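6-phosphogluconolactonase (Shewanella baltica, PDB 3NWP) probably catalyses the hydrolysis of 6-phosphogluconolactone to 6-phosphogluconate, the second step of the oxidative pentose phosphate pathway. Local coordinates at residues A39-S44 / V132-M137. Sequence-based numbering, arbitrary orientation.
Sequences ASLVVS and VVVLGM
Leu41 and Val132 point the same way, side by side, from neighbouring parallel strands in the central sheet of a Rossmann-like alpha/beta fold. The axes of strands 39-43 and 132-135, taken over these segments, run 4.7 Å apart at closest approach and 6° from parallel. With CG trans to the backbone N (chi1 173°), Leu41 brings its CD1 methyl over to Val132 CG1, 3.8 Å away, with Val134 CG2 slightly farther off. Helix 14-36 packs on this face, where Gln28 meets Val132 and Ile25 meets Val134. On the other face Val42 and Val133 also lie alongside each other, CB of the former 4.1 Å from CG2 of the latter. Parallel pairing is evident in the backbone: Val42 N donates to Val132 O, and Val42 O accepts from Val134 N, both at 2.9 Å. Past the paired residues, the hydroxyl of Ser44, not its backbone N, hydrogen-bonds to Val134 O, OG giving its proton to an in-plane lone pair at 2.7 Å while accepting from a water. With an alanine here, Val134 O would probably lose its hydroxyl donor and the water an acceptor. That water also receives the N-H of Gly136, 3.0 Å from N to water O.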
loop_
_atom_site.group_PDB
_atom_site.type_symbol
_atom_site.label_atom_id
_atom_site.label_comp_id
_atom_site.label_asym_id
_atom_site.label_seq_id
_atom_site.Cartn_x
_atom_site.Cartn_y
_atom_site.Cartn_z
ATOM N N ALA A 39 -8.214 6.555 13.045
ATOM C CA ALA A 39 -7.514 5.416 12.487
ATOM C C ALA A 39 -6.813 5.872 11.225
ATOM O O ALA A 39 -7.055 6.957 10.726
ATOM C CB ALA A 39 -8.486 4.297 12.174
ATOM N N SER A 40 -5.864 5.059 10.752
ATOM C CA SER A 40 -5.148 5.345 9.512
ATOM C C SER A 40 -5.064 4.105 8.633
ATOM O O SER A 40 -4.864 2.972 9.095
ATOM C CB SER A 40 -3.769 5.930 9.757
ATOM O OG SER A 40 -2.988 5.078 10.536
ATOM N N LEU A 41 -5.283 4.351 7.345
ATOM C CA LEU A 41 -5.276 3.365 6.267
ATOM C C LEU A 41 -4.333 3.817 5.143
ATOM O O LEU A 41 -4.403 4.965 4.686
ATOM C CB LEU A 41 -6.657 3.267 5.711
ATOM C CG LEU A 41 -6.876 2.414 4.474
ATOM C CD1 LEU A 41 -6.590 0.919 4.738
ATOM C CD2 LEU A 41 -8.341 2.612 3.852
ATOM N N VAL A 42 -3.464 2.913 4.693
ATOM C CA VAL A 42 -2.614 3.139 3.527
ATOM C C VAL A 42 -3.094 2.174 2.484
ATOM O O VAL A 42 -3.262 0.975 2.729
ATOM C CB VAL A 42 -1.153 2.857 3.845
ATOM C CG1 VAL A 42 -0.277 2.960 2.561
ATOM C CG2 VAL A 42 -0.638 3.822 5.011
ATOM N N VAL A 43 -3.359 2.669 1.283
ATOM C CA VAL A 43 -3.731 1.833 0.173
ATOM C C VAL A 43 -2.762 1.961 -1.018
ATOM O O VAL A 43 -2.095 3.006 -1.175
ATOM C CB VAL A 43 -5.151 2.093 -0.321
ATOM C CG1 VAL A 43 -6.170 1.775 0.844
ATOM C CG2 VAL A 43 -5.366 3.580 -0.815
ATOM N N SER A 44 -2.754 0.934 -1.866
ATOM C CA SER A 44 -1.974 0.902 -3.070
ATOM C C SER A 44 -2.845 1.021 -4.317
ATOM O O SER A 44 -4.062 0.821 -4.268
ATOM C CB SER A 44 -1.127 -0.380 -3.109
ATOM O OG SER A 44 -0.252 -0.464 -1.988
ATOM N N VAL A 132 -3.911 -0.085 9.220
ATOM C CA VAL A 132 -4.026 -1.066 8.123
ATOM C C VAL A 132 -3.247 -0.550 6.899
ATOM O O VAL A 132 -3.398 0.632 6.520
ATOM C CB VAL A 132 -5.474 -1.283 7.719
ATOM C CG1 VAL A 132 -5.540 -2.260 6.521
ATOM C CG2 VAL A 132 -6.308 -1.860 8.867
ATOM N N VAL A 133 -2.392 -1.384 6.345
ATOM C CA VAL A 133 -1.684 -1.104 5.089
ATOM C C VAL A 133 -2.052 -2.161 4.099
ATOM O O VAL A 133 -1.931 -3.366 4.374
ATOM C CB VAL A 133 -0.177 -1.135 5.318
ATOM C CG1 VAL A 133 0.621 -0.983 3.998
ATOM C CG2 VAL A 133 0.240 -0.047 6.312
ATOM N N VAL A 134 -2.475 -1.759 2.899
ATOM C CA VAL A 134 -2.857 -2.667 1.816
ATOM C C VAL A 134 -1.835 -2.483 0.700
ATOM O O VAL A 134 -1.678 -1.386 0.157
ATOM C CB VAL A 134 -4.256 -2.409 1.291
ATOM C CG1 VAL A 134 -4.639 -3.549 0.285
ATOM C CG2 VAL A 134 -5.276 -2.312 2.452
ATOM N N LEU A 135 -1.090 -3.554 0.426
ATOM C CA LEU A 135 -0.048 -3.601 -0.565
ATOM C C LEU A 135 -0.402 -4.430 -1.821
ATOM O O LEU A 135 -1.248 -5.353 -1.749
ATOM C CB LEU A 135 1.264 -4.139 0.060
ATOM C CG LEU A 135 1.840 -3.351 1.234
ATOM C CD1 LEU A 135 3.165 -4.100 1.654
ATOM C CD2 LEU A 135 2.159 -1.918 0.759
ATOM N N GLY A 136 0.312 -4.163 -2.900
ATOM C CA GLY A 136 0.353 -5.035 -4.055
ATOM C C GLY A 136 1.778 -5.472 -4.294
ATOM O O GLY A 136 2.714 -5.090 -3.577
HETATM N N MSE A 137 1.930 -6.300 -5.309
HETATM C CA MSE A 137 3.263 -6.783 -5.694
HETATM C C MSE A 137 3.295 -6.860 -7.202
HETATM O O MSE A 137 2.410 -7.415 -7.834
HETATM C CB MSE A 137 3.503 -8.132 -5.091
HETATM C CG MSE A 137 4.867 -8.801 -5.404
HETATM SE SE MSE A 137 4.990 -10.639 -4.995
HETATM C CE MSE A 137 3.859 -11.188 -6.372
HETATM O O HOH W 1 2.090 -1.705 -3.027
#